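Local coordinates for trafficking protein particle complex subunit 3 (Naegleria fowleri, PDB 6AQ3) that probably serves in vesicle tethering as a subunit of the TRAPP complex and holds a covalently bound palmitic acid, at residues G149-A154 with I179-K184; S91-A96 with Y117-D122; V130-P135 with K139-S144. All blocks are in the same frame, centred on the assembly; numbering follows the deposited sequence.

Contact 1 (G149-A154 with I179-K184); sequences GVIRGA and IRVRLK. With PLM (palmitic acid), chain N.
Ile151 is the one residue of 149-154 that meets the strand 179-184, and it divides its branches between two partners. Its CD1 approaches Ile179 CG2 at 4.5 Å, while its CG2 lies 4.4 Å from Val181 CG2. These methyl-to-methyl distances describe light, purely apolar packing of a helix over one face of a sheet. Closer fitting is found where the helix meets the palmitic acid. Ala154 CB comes within 3.5 Å of lipid atom C6, and Val150, with CG1 anti to its backbone N (chi1 177°), brings that methyl to 3.7 Å from lipid atom C9. One helix thus faces both the sheet and the acyl chain. The polar side of the strand is very different: Arg180 and Arg182, which flank Val181 in sequence, are partly exposed and form salt bridges with Glu116 and with Glu163 and Glu165, respectively. Arg152 likewise heads away from the strand, pairing with Glu57 and the ring of Tyr61 on helix 49-75. Helix 146-157 turns one side to the lipid and an adjoining one to strand 177-186, which runs antiparallel between strands 116-121 and 160-168, with Phe85 of helix 85-101 touching Val181 and Leu183.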
loop_
_atom_site.group_PDB
_atom_site.type_symbol
_atom_site.label_atom_id
_atom_site.label_comp_id
_atom_site.label_asym_id
_atom_site.label_seq_id
_atom_site.Cartn_x
_atom_site.Cartn_y
_atom_site.Cartn_z
ATOM N N GLY C 149 11.143 -7.370 -6.994
ATOM C CA GLY C 149 12.117 -6.877 -6.033
ATOM C C GLY C 149 11.966 -7.528 -4.678
ATOM O O GLY C 149 12.962 -7.856 -4.019
ATOM N N VAL C 150 10.718 -7.733 -4.242
ATOM C CA VAL C 150 10.483 -8.406 -2.966
ATOM C C VAL C 150 11.122 -9.789 -2.966
ATOM O O VAL C 150 11.747 -10.201 -1.982
ATOM C CB VAL C 150 8.971 -8.459 -2.673
ATOM C CG1 VAL C 150 8.685 -9.223 -1.373
ATOM C CG2 VAL C 150 8.452 -7.035 -2.534
ATOM N N ILE C 151 10.989 -10.509 -4.085
ATOM C CA ILE C 151 11.559 -11.847 -4.227
ATOM C C ILE C 151 13.075 -11.786 -4.160
ATOM O O ILE C 151 13.712 -12.561 -3.431
ATOM C CB ILE C 151 11.060 -12.487 -5.536
ATOM C CG1 ILE C 151 9.566 -12.843 -5.395
ATOM C CG2 ILE C 151 11.957 -13.670 -5.974
ATOM C CD1 ILE C 151 8.918 -13.350 -6.659
ATOM N N ARG C 152 13.672 -10.851 -4.905
ATOM C CA ARG C 152 15.127 -10.733 -4.932
ATOM C C ARG C 152 15.686 -10.342 -3.567
ATOM O O ARG C 152 16.695 -10.899 -3.118
ATOM C CB ARG C 152 15.560 -9.713 -5.986
ATOM C CG ARG C 152 17.083 -9.448 -5.991
ATOM C CD ARG C 152 17.473 -8.622 -7.210
ATOM N NE ARG C 152 17.026 -7.235 -7.113
ATOM C CZ ARG C 152 17.798 -6.234 -6.699
ATOM N NH1 ARG C 152 19.047 -6.468 -6.350
ATOM N NH2 ARG C 152 17.334 -4.996 -6.638
ATOM N N GLY C 153 15.061 -9.371 -2.904
ATOM C CA GLY C 153 15.565 -8.943 -1.615
ATOM C C GLY C 153 15.370 -10.010 -0.555
ATOM O O GLY C 153 16.252 -10.248 0.275
ATOM N N ALA C 154 14.226 -10.691 -0.581
ATOM C CA ALA C 154 14.013 -11.736 0.408
ATOM C C ALA C 154 15.040 -12.856 0.252
ATOM O O ALA C 154 15.661 -13.283 1.233
ATOM C CB ALA C 154 12.592 -12.288 0.295
ATOM N N ILE C 179 6.291 -14.832 -13.741
ATOM C CA ILE C 179 7.491 -14.226 -13.177
ATOM C C ILE C 179 8.609 -15.270 -13.202
ATOM O O ILE C 179 8.411 -16.403 -12.752
ATOM C CB ILE C 179 7.229 -13.724 -11.747
ATOM C CG1 ILE C 179 6.252 -12.551 -11.785
ATOM C CG2 ILE C 179 8.540 -13.319 -11.094
ATOM C CD1 ILE C 179 5.790 -12.067 -10.418
ATOM N N ARG C 180 9.765 -14.892 -13.736
ATOM C CA ARG C 180 10.913 -15.773 -13.881
ATOM C C ARG C 180 11.871 -15.538 -12.723
ATOM O O ARG C 180 12.165 -14.388 -12.387
ATOM C CB ARG C 180 11.643 -15.505 -15.195
ATOM C CG ARG C 180 12.689 -16.557 -15.582
ATOM C CD ARG C 180 11.978 -17.860 -15.868
ATOM N NE ARG C 180 12.833 -18.847 -16.504
ATOM C CZ ARG C 180 12.468 -20.102 -16.737
ATOM N NH1 ARG C 180 11.257 -20.518 -16.395
ATOM N NH2 ARG C 180 13.316 -20.942 -17.321
ATOM N N VAL C 181 12.361 -16.621 -12.125
ATOM C CA VAL C 181 13.314 -16.548 -11.019
ATOM C C VAL C 181 14.522 -17.388 -11.402
ATOM O O VAL C 181 14.383 -18.596 -11.629
ATOM C CB VAL C 181 12.712 -17.052 -9.694
ATOM C CG1 VAL C 181 13.678 -16.806 -8.564
ATOM C CG2 VAL C 181 11.347 -16.368 -9.408
ATOM N N ARG C 182 15.707 -16.762 -11.446
ATOM C CA ARG C 182 16.950 -17.415 -11.855
ATOM C C ARG C 182 18.033 -17.235 -10.796
ATOM O O ARG C 182 18.266 -16.119 -10.320
ATOM C CB ARG C 182 17.422 -16.869 -13.206
ATOM C CG ARG C 182 16.404 -17.164 -14.301
ATOM C CD ARG C 182 16.774 -16.660 -15.683
ATOM N NE ARG C 182 16.670 -15.204 -15.772
ATOM C CZ ARG C 182 17.703 -14.367 -15.782
ATOM N NH1 ARG C 182 18.952 -14.839 -15.721
ATOM N NH2 ARG C 182 17.477 -13.055 -15.872
ATOM N N LEU C 183 18.676 -18.342 -10.417
ATOM C CA LEU C 183 19.771 -18.309 -9.453
ATOM C C LEU C 183 21.088 -17.898 -10.115
ATOM O O LEU C 183 21.516 -18.505 -11.103
ATOM C CB LEU C 183 19.941 -19.679 -8.797
ATOM C CG LEU C 183 21.190 -19.786 -7.923
ATOM C CD1 LEU C 183 20.948 -18.991 -6.649
ATOM C CD2 LEU C 183 21.539 -21.236 -7.595
ATOM N N LYS C 184 21.733 -16.873 -9.562
ATOM C CA LYS C 184 23.039 -16.398 -10.019
ATOM C C LYS C 184 24.186 -16.960 -9.193
ATOM O O LYS C 184 25.171 -17.450 -9.752
ATOM C CB LYS C 184 23.069 -14.864 -10.003
ATOM C CG LYS C 184 22.295 -14.248 -11.151
ATOM C CD LYS C 184 22.932 -14.792 -12.431
ATOM C CE LYS C 184 22.090 -14.648 -13.672
ATOM N NZ LYS C 184 22.900 -15.165 -14.816
HETATM C C1 PLM N . 13.521 -19.836 1.782
HETATM O O2 PLM N . 14.117 -19.983 0.677
HETATM C C2 PLM N . 12.077 -19.099 1.890
HETATM C C3 PLM N . 11.581 -18.279 0.681
HETATM C C4 PLM N . 11.465 -16.765 0.943
HETATM C C5 PLM N . 10.037 -16.173 0.800
HETATM C C6 PLM N . 10.017 -14.692 0.347
HETATM C C7 PLM N . 8.615 -14.037 0.290
HETATM C C8 PLM N . 8.289 -13.343 -1.059
HETATM C C9 PLM N . 7.003 -12.484 -1.017
HETATM C CA PLM N . 6.302 -12.284 -2.396
HETATM C CB PLM N . 5.053 -11.369 -2.348
HETATM C CC PLM N . 5.323 -9.908 -2.789
HETATM C CD PLM N . 4.325 -8.886 -2.202
HETATM C CE PLM N . 4.176 -7.575 -3.016
HETATM C CF PLM N . 3.587 -6.410 -2.184
HETATM C CG PLM N . 3.015 -5.254 -3.025
#

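Contact 2 (S91-A96 with Y117-D122); sequences SIAKVA and YSIVFD. With PLM (palmitic acid), chain N.
Ile92 and Ile119 meet because each directs a different branch across the gap: Ile92 holds CG2 anti to its backbone N, whereas Ile119 sets CG1 beside its own N (chi1 -62°) and extends the chain to CD1. The two side chains cross at about a right angle, bringing Ile92 CG2 to 3.6 Å from Ile119 CD1. Tyr117 has CG between the backbone N and the carbonyl carbon (chi1 60°), and its OH reaches Ile92 CD1 at 3.7 Å; Ile119 CG1 lies at the edge of that ring, in its plane. Further along, Ala93 CB packs on Ile119 CG2 at 4.2 Å. Helix and strand segments run at 29° to each other, with axes 9.4 Å apart at closest approach. The helix widens here into a pi-type turn, Ala96 N bonding to Ser91 O at 3.0 Å. An adjoining side of the helix faces the palmitic acid, where Ala96 CB lies 3.6 Å from lipid atom C7 and Ile92 CG1 4.0 Å from C5. Ile92 thus packs against both lipid and sheet. The contact is hydrocarbon apart from the Tyr117 hydroxyl, which hydrogen-bonds to Thr88 of helix 85-101, an apolar setting consistent with a helix that also lines the acyl chain.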
loop_
_atom_site.group_PDB
_atom_site.type_symbol
_atom_site.label_atom_id
_atom_site.label_comp_id
_atom_site.label_asym_id
_atom_site.label_seq_id
_atom_site.Cartn_x
_atom_site.Cartn_y
_atom_site.Cartn_z
ATOM N N SER C 91 7.779 -22.396 -1.691
ATOM C CA SER C 91 7.675 -21.468 -0.572
ATOM C C SER C 91 7.072 -20.137 -1.007
ATOM O O SER C 91 6.203 -19.585 -0.320
ATOM C CB SER C 91 9.058 -21.243 0.028
ATOM O OG SER C 91 9.618 -22.457 0.480
ATOM N N ILE C 92 7.517 -19.610 -2.149
ATOM C CA ILE C 92 6.993 -18.336 -2.636
ATOM C C ILE C 92 5.614 -18.515 -3.255
ATOM O O ILE C 92 4.659 -17.817 -2.889
ATOM C CB ILE C 92 7.968 -17.696 -3.640
ATOM C CG1 ILE C 92 9.288 -17.338 -2.955
ATOM C CG2 ILE C 92 7.337 -16.460 -4.266
ATOM C CD1 ILE C 92 10.403 -17.036 -3.944
ATOM N N ALA C 93 5.489 -19.466 -4.186
ATOM C CA ALA C 93 4.266 -19.588 -4.976
ATOM C C ALA C 93 3.085 -20.034 -4.127
ATOM O O ALA C 93 1.956 -19.560 -4.327
ATOM C CB ALA C 93 4.482 -20.555 -6.143
ATOM N N LYS C 94 3.313 -20.953 -3.192
ATOM C CA LYS C 94 2.209 -21.561 -2.465
ATOM C C LYS C 94 1.962 -20.955 -1.090
ATOM O O LYS C 94 0.847 -21.083 -0.577
ATOM C CB LYS C 94 2.445 -23.066 -2.285
ATOM C CG LYS C 94 2.637 -23.837 -3.572
ATOM C CD LYS C 94 1.418 -23.800 -4.463
ATOM C CE LYS C 94 1.602 -24.787 -5.605
ATOM N NZ LYS C 94 0.523 -24.713 -6.607
ATOM N N VAL C 95 2.960 -20.334 -0.460
ATOM C CA VAL C 95 2.810 -19.785 0.890
ATOM C C VAL C 95 2.852 -18.256 0.885
ATOM O O VAL C 95 1.896 -17.604 1.304
ATOM C CB VAL C 95 3.854 -20.386 1.860
ATOM C CG1 VAL C 95 3.679 -19.848 3.285
ATOM C CG2 VAL C 95 3.737 -21.904 1.885
ATOM N N ALA C 96 3.950 -17.668 0.404
ATOM C CA ALA C 96 4.114 -16.215 0.436
ATOM C C ALA C 96 3.022 -15.500 -0.355
ATOM O O ALA C 96 2.470 -14.487 0.097
ATOM C CB ALA C 96 5.494 -15.823 -0.093
ATOM N N TYR C 117 13.037 -21.226 -12.625
ATOM C CA TYR C 117 11.646 -21.627 -12.677
ATOM C C TYR C 117 10.829 -20.366 -12.894
ATOM O O TYR C 117 11.318 -19.250 -12.712
ATOM C CB TYR C 117 11.224 -22.372 -11.398
ATOM C CG TYR C 117 11.354 -21.575 -10.106
ATOM C CD1 TYR C 117 10.361 -20.678 -9.715
ATOM C CD2 TYR C 117 12.471 -21.711 -9.285
ATOM C CE1 TYR C 117 10.470 -19.939 -8.539
ATOM C CE2 TYR C 117 12.583 -20.980 -8.101
ATOM C CZ TYR C 117 11.575 -20.096 -7.739
ATOM O OH TYR C 117 11.661 -19.369 -6.576
ATOM N N SER C 118 9.579 -20.551 -13.291
ATOM C CA SER C 118 8.644 -19.448 -13.432
ATOM C C SER C 118 7.522 -19.626 -12.427
ATOM O O SER C 118 7.164 -20.754 -12.070
ATOM C CB SER C 118 8.057 -19.359 -14.840
ATOM O OG SER C 118 9.053 -19.025 -15.788
ATOM N N ILE C 119 6.970 -18.497 -11.983
ATOM C CA ILE C 119 5.795 -18.469 -11.119
ATOM C C ILE C 119 4.661 -17.905 -11.967
ATOM O O ILE C 119 4.714 -16.746 -12.393
ATOM C CB ILE C 119 6.034 -17.614 -9.858
ATOM C CG1 ILE C 119 7.163 -18.192 -8.992
ATOM C CG2 ILE C 119 4.781 -17.520 -9.023
ATOM C CD1 ILE C 119 7.539 -17.322 -7.784
ATOM N N VAL C 120 3.643 -18.718 -12.231
ATOM C CA VAL C 120 2.530 -18.314 -13.085
ATOM C C VAL C 120 1.259 -18.209 -12.255
ATOM O O VAL C 120 1.020 -19.029 -11.363
ATOM C CB VAL C 120 2.330 -19.287 -14.267
ATOM C CG1 VAL C 120 3.520 -19.215 -15.227
ATOM C CG2 VAL C 120 2.124 -20.696 -13.775
ATOM N N PHE C 121 0.440 -17.201 -12.561
ATOM C CA PHE C 121 -0.820 -16.983 -11.860
ATOM C C PHE C 121 -1.764 -16.187 -12.756
ATOM O O PHE C 121 -1.313 -15.371 -13.563
ATOM C CB PHE C 121 -0.622 -16.266 -10.510
ATOM C CG PHE C 121 0.282 -15.070 -10.556
ATOM C CD1 PHE C 121 1.658 -15.209 -10.675
ATOM C CD2 PHE C 121 -0.251 -13.793 -10.410
ATOM C CE1 PHE C 121 2.483 -14.103 -10.675
ATOM C CE2 PHE C 121 0.558 -12.673 -10.413
ATOM C CZ PHE C 121 1.930 -12.817 -10.547
ATOM N N ASP C 122 -3.063 -16.478 -12.659
ATOM C CA ASP C 122 -4.049 -15.821 -13.511
ATOM C C ASP C 122 -4.732 -14.608 -12.876
ATOM O O ASP C 122 -5.334 -13.818 -13.612
ATOM C CB ASP C 122 -5.093 -16.828 -14.037
ATOM C CG ASP C 122 -5.903 -17.509 -12.950
ATOM O OD1 ASP C 122 -5.599 -17.319 -11.751
ATOM O OD2 ASP C 122 -6.860 -18.247 -13.323
HETATM C C1 PLM N . 13.521 -19.836 1.782
HETATM O O2 PLM N . 14.117 -19.983 0.677
HETATM C C2 PLM N . 12.077 -19.099 1.890
HETATM C C3 PLM N . 11.581 -18.279 0.681
HETATM C C4 PLM N . 11.465 -16.765 0.943
HETATM C C5 PLM N . 10.037 -16.173 0.800
HETATM C C6 PLM N . 10.017 -14.692 0.347
HETATM C C7 PLM N . 8.615 -14.037 0.290
HETATM C C8 PLM N . 8.289 -13.343 -1.059
HETATM C C9 PLM N . 7.003 -12.484 -1.017
HETATM C CA PLM N . 6.302 -12.284 -2.396
HETATM C CB PLM N . 5.053 -11.369 -2.348
HETATM C CC PLM N . 5.323 -9.908 -2.789
HETATM C CD PLM N . 4.325 -8.886 -2.202
HETATM C CE PLM N . 4.176 -7.575 -3.016
HETATM C CF PLM N . 3.587 -6.410 -2.184
HETATM C CG PLM N . 3.015 -5.254 -3.025
#

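Contact 3 (V130-P135 with K139-S144); sequences VELPEP and KRLYYS
Lys139 N donates to Pro135 O at 3.1 Å, the i to i+4 bond that closes the short helix 134-138. The bond is somewhat bent, with an N-H...O angle of 144°. Lys139 also lays its aliphatic chain alongside that oxygen, CG coming within 3.3 Å of Pro135 O, before its ammonium group turns to a weak bond with Tyr46 O. Just beyond, Arg140 leaves the helix with positive phi in a Schellman motif, and the chain doubles back so that the two segments run nearly antiparallel. Pro133 holds the N-cap position at the other end of the helix.

Between these arms the packing is apolar. Leu132 and Leu141 cross at about a right angle, CD2 to CD2 at 3.9 Å, and Leu132 CD2 also approaches Tyr143 CD1 obliquely at 4.3 Å. Tyr143, with CG anti to its backbone N, turns its ring inward to meet Val130. There Val130 CG1 makes a CH-pi contact over one face, 4.2 Å from the ring centroid and 22° off the normal, while its CG2 lies 3.8 Å from Tyr143 OH. Leu141 also packs on Val49 and Ile52 of helix 49-75, joining this connection to that long helix. Arg140 NH2 donates to Tyr142 OH at 2.9 Å with the hydroxyl in the guanidinium plane. The chemistry is therefore sorted by side: leucine, valine and tyrosine carbon fills the inner side of the helix-linked arms, Arg140 and Tyr142 pair on the side turned away, and Lys139 stays at the exposed rim.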
loop_
_atom_site.group_PDB
_atom_site.type_symbol
_atom_site.label_atom_id
_atom_site.label_comp_id
_atom_site.label_asym_id
_atom_site.label_seq_id
_atom_site.Cartn_x
_atom_site.Cartn_y
_atom_site.Cartn_z
ATOM N N VAL C 130 -7.613 -1.739 -13.131
ATOM C CA VAL C 130 -6.511 -1.035 -13.778
ATOM C C VAL C 130 -6.607 -1.290 -15.272
ATOM O O VAL C 130 -6.876 -2.416 -15.711
ATOM C CB VAL C 130 -5.144 -1.497 -13.230
ATOM C CG1 VAL C 130 -3.996 -0.845 -14.003
ATOM C CG2 VAL C 130 -5.030 -1.201 -11.751
ATOM N N GLU C 131 -6.457 -0.234 -16.053
ATOM C CA GLU C 131 -6.463 -0.337 -17.499
ATOM C C GLU C 131 -5.330 0.533 -17.997
ATOM O O GLU C 131 -5.351 1.750 -17.780
ATOM C CB GLU C 131 -7.800 0.125 -18.081
ATOM N N LEU C 132 -4.355 -0.078 -18.665
ATOM C CA LEU C 132 -3.268 0.761 -19.134
ATOM C C LEU C 132 -3.609 1.380 -20.487
ATOM O O LEU C 132 -4.079 0.679 -21.387
ATOM C CB LEU C 132 -1.996 -0.054 -19.283
ATOM C CG LEU C 132 -1.578 -0.883 -18.091
ATOM C CD1 LEU C 132 -0.278 -1.594 -18.498
ATOM C CD2 LEU C 132 -1.421 0.033 -16.872
ATOM N N PRO C 133 -3.317 2.664 -20.677
ATOM C CA PRO C 133 -3.481 3.269 -22.004
ATOM C C PRO C 133 -2.593 2.576 -23.027
ATOM O O PRO C 133 -1.567 1.977 -22.692
ATOM C CB PRO C 133 -3.054 4.729 -21.794
ATOM C CG PRO C 133 -3.146 4.968 -20.337
ATOM C CD PRO C 133 -2.785 3.623 -19.702
ATOM N N GLU C 134 -3.010 2.646 -24.288
ATOM C CA GLU C 134 -2.327 1.879 -25.328
ATOM C C GLU C 134 -0.829 2.153 -25.413
ATOM O O GLU C 134 -0.053 1.180 -25.431
ATOM C CB GLU C 134 -3.025 2.112 -26.669
ATOM C CG GLU C 134 -2.601 1.123 -27.740
ATOM C CD GLU C 134 -2.864 -0.311 -27.337
ATOM O OE1 GLU C 134 -3.927 -0.582 -26.726
ATOM O OE2 GLU C 134 -1.997 -1.162 -27.625
ATOM N N PRO C 135 -0.347 3.404 -25.427
ATOM C CA PRO C 135 1.114 3.615 -25.479
ATOM C C PRO C 135 1.867 3.052 -24.275
ATOM O O PRO C 135 3.052 2.703 -24.400
ATOM C CB PRO C 135 1.245 5.141 -25.604
ATOM C CG PRO C 135 -0.084 5.694 -25.180
ATOM C CD PRO C 135 -1.084 4.673 -25.590
ATOM N N LYS C 139 4.838 0.124 -24.450
ATOM C CA LYS C 139 6.098 0.304 -23.749
ATOM C C LYS C 139 6.339 -0.752 -22.683
ATOM O O LYS C 139 7.397 -0.735 -22.034
ATOM C CB LYS C 139 6.154 1.708 -23.143
ATOM C CG LYS C 139 6.321 2.819 -24.191
ATOM C CD LYS C 139 6.292 4.185 -23.517
ATOM C CE LYS C 139 6.015 5.321 -24.496
ATOM N NZ LYS C 139 5.048 6.320 -23.916
ATOM N N ARG C 140 5.394 -1.670 -22.490
ATOM C CA ARG C 140 5.549 -2.813 -21.584
ATOM C C ARG C 140 5.910 -2.374 -20.160
ATOM O O ARG C 140 6.867 -2.859 -19.550
ATOM C CB ARG C 140 6.566 -3.825 -22.134
ATOM C CG ARG C 140 5.955 -4.631 -23.282
ATOM C CD ARG C 140 6.760 -5.824 -23.742
ATOM N NE ARG C 140 6.585 -6.920 -22.790
ATOM C CZ ARG C 140 5.579 -7.791 -22.829
ATOM N NH1 ARG C 140 4.638 -7.690 -23.766
ATOM N NH2 ARG C 140 5.496 -8.751 -21.922
ATOM N N LEU C 141 5.091 -1.491 -19.601
ATOM C CA LEU C 141 5.115 -1.313 -18.155
ATOM C C LEU C 141 4.790 -2.635 -17.477
ATOM O O LEU C 141 3.865 -3.350 -17.882
ATOM C CB LEU C 141 4.075 -0.270 -17.738
ATOM C CG LEU C 141 3.728 -0.162 -16.259
ATOM C CD1 LEU C 141 4.852 0.546 -15.528
ATOM C CD2 LEU C 141 2.379 0.567 -16.089
ATOM N N TYR C 142 5.552 -2.970 -16.446
ATOM C CA TYR C 142 5.200 -4.108 -15.601
ATOM C C TYR C 142 4.629 -3.538 -14.307
ATOM O O TYR C 142 5.340 -3.330 -13.312
ATOM C CB TYR C 142 6.393 -5.026 -15.378
ATOM C CG TYR C 142 6.680 -5.895 -16.577
ATOM C CD1 TYR C 142 5.705 -6.768 -17.074
ATOM C CD2 TYR C 142 7.937 -5.876 -17.201
ATOM C CE1 TYR C 142 5.963 -7.590 -18.179
ATOM C CE2 TYR C 142 8.210 -6.696 -18.315
ATOM C CZ TYR C 142 7.212 -7.547 -18.792
ATOM O OH TYR C 142 7.446 -8.357 -19.875
ATOM N N TYR C 143 3.311 -3.333 -14.335
ATOM C CA TYR C 143 2.589 -2.644 -13.271
ATOM C C TYR C 143 2.941 -3.172 -11.882
ATOM O O TYR C 143 3.072 -2.389 -10.936
ATOM C CB TYR C 143 1.090 -2.783 -13.523
ATOM C CG TYR C 143 0.239 -1.963 -12.584
ATOM C CD1 TYR C 143 -0.045 -0.626 -12.851
ATOM C CD2 TYR C 143 -0.252 -2.521 -11.418
ATOM C CE1 TYR C 143 -0.837 0.134 -11.976
ATOM C CE2 TYR C 143 -1.013 -1.791 -10.558
ATOM C CZ TYR C 143 -1.303 -0.466 -10.833
ATOM O OH TYR C 143 -2.058 0.233 -9.937
ATOM N N SER C 144 3.100 -4.492 -11.740
ATOM C CA SER C 144 3.360 -5.140 -10.457
ATOM C C SER C 144 4.829 -5.482 -10.228
ATOM O O SER C 144 5.121 -6.389 -9.440
ATOM C CB SER C 144 2.547 -6.420 -10.337
ATOM O OG SER C 144 1.179 -6.136 -10.348
#

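Contacts 2, 3 and 1 close in that order along the chain, all within the part of the sequence that belongs to the TRAPP component family. Contacts 1 and 2, with centres 11 Å apart, share the antiparallel β-sheet: strands 116-121 and 177-186 are neighbours, and Ile179 O and Ile119 N, 2.7 Å apart, probably form one of the hydrogen bonds joining them. Helices 146-157 and 85-101 pack on that sheet and both touch the palmitic acid, so the two contacts together help build the apolar surroundings of the acyl chain. Contact 3 lies apart, its centre 22 Å from each of the others, around helix 134-138 in the connection leading from the strand of contact 2 to the helix of contact 1.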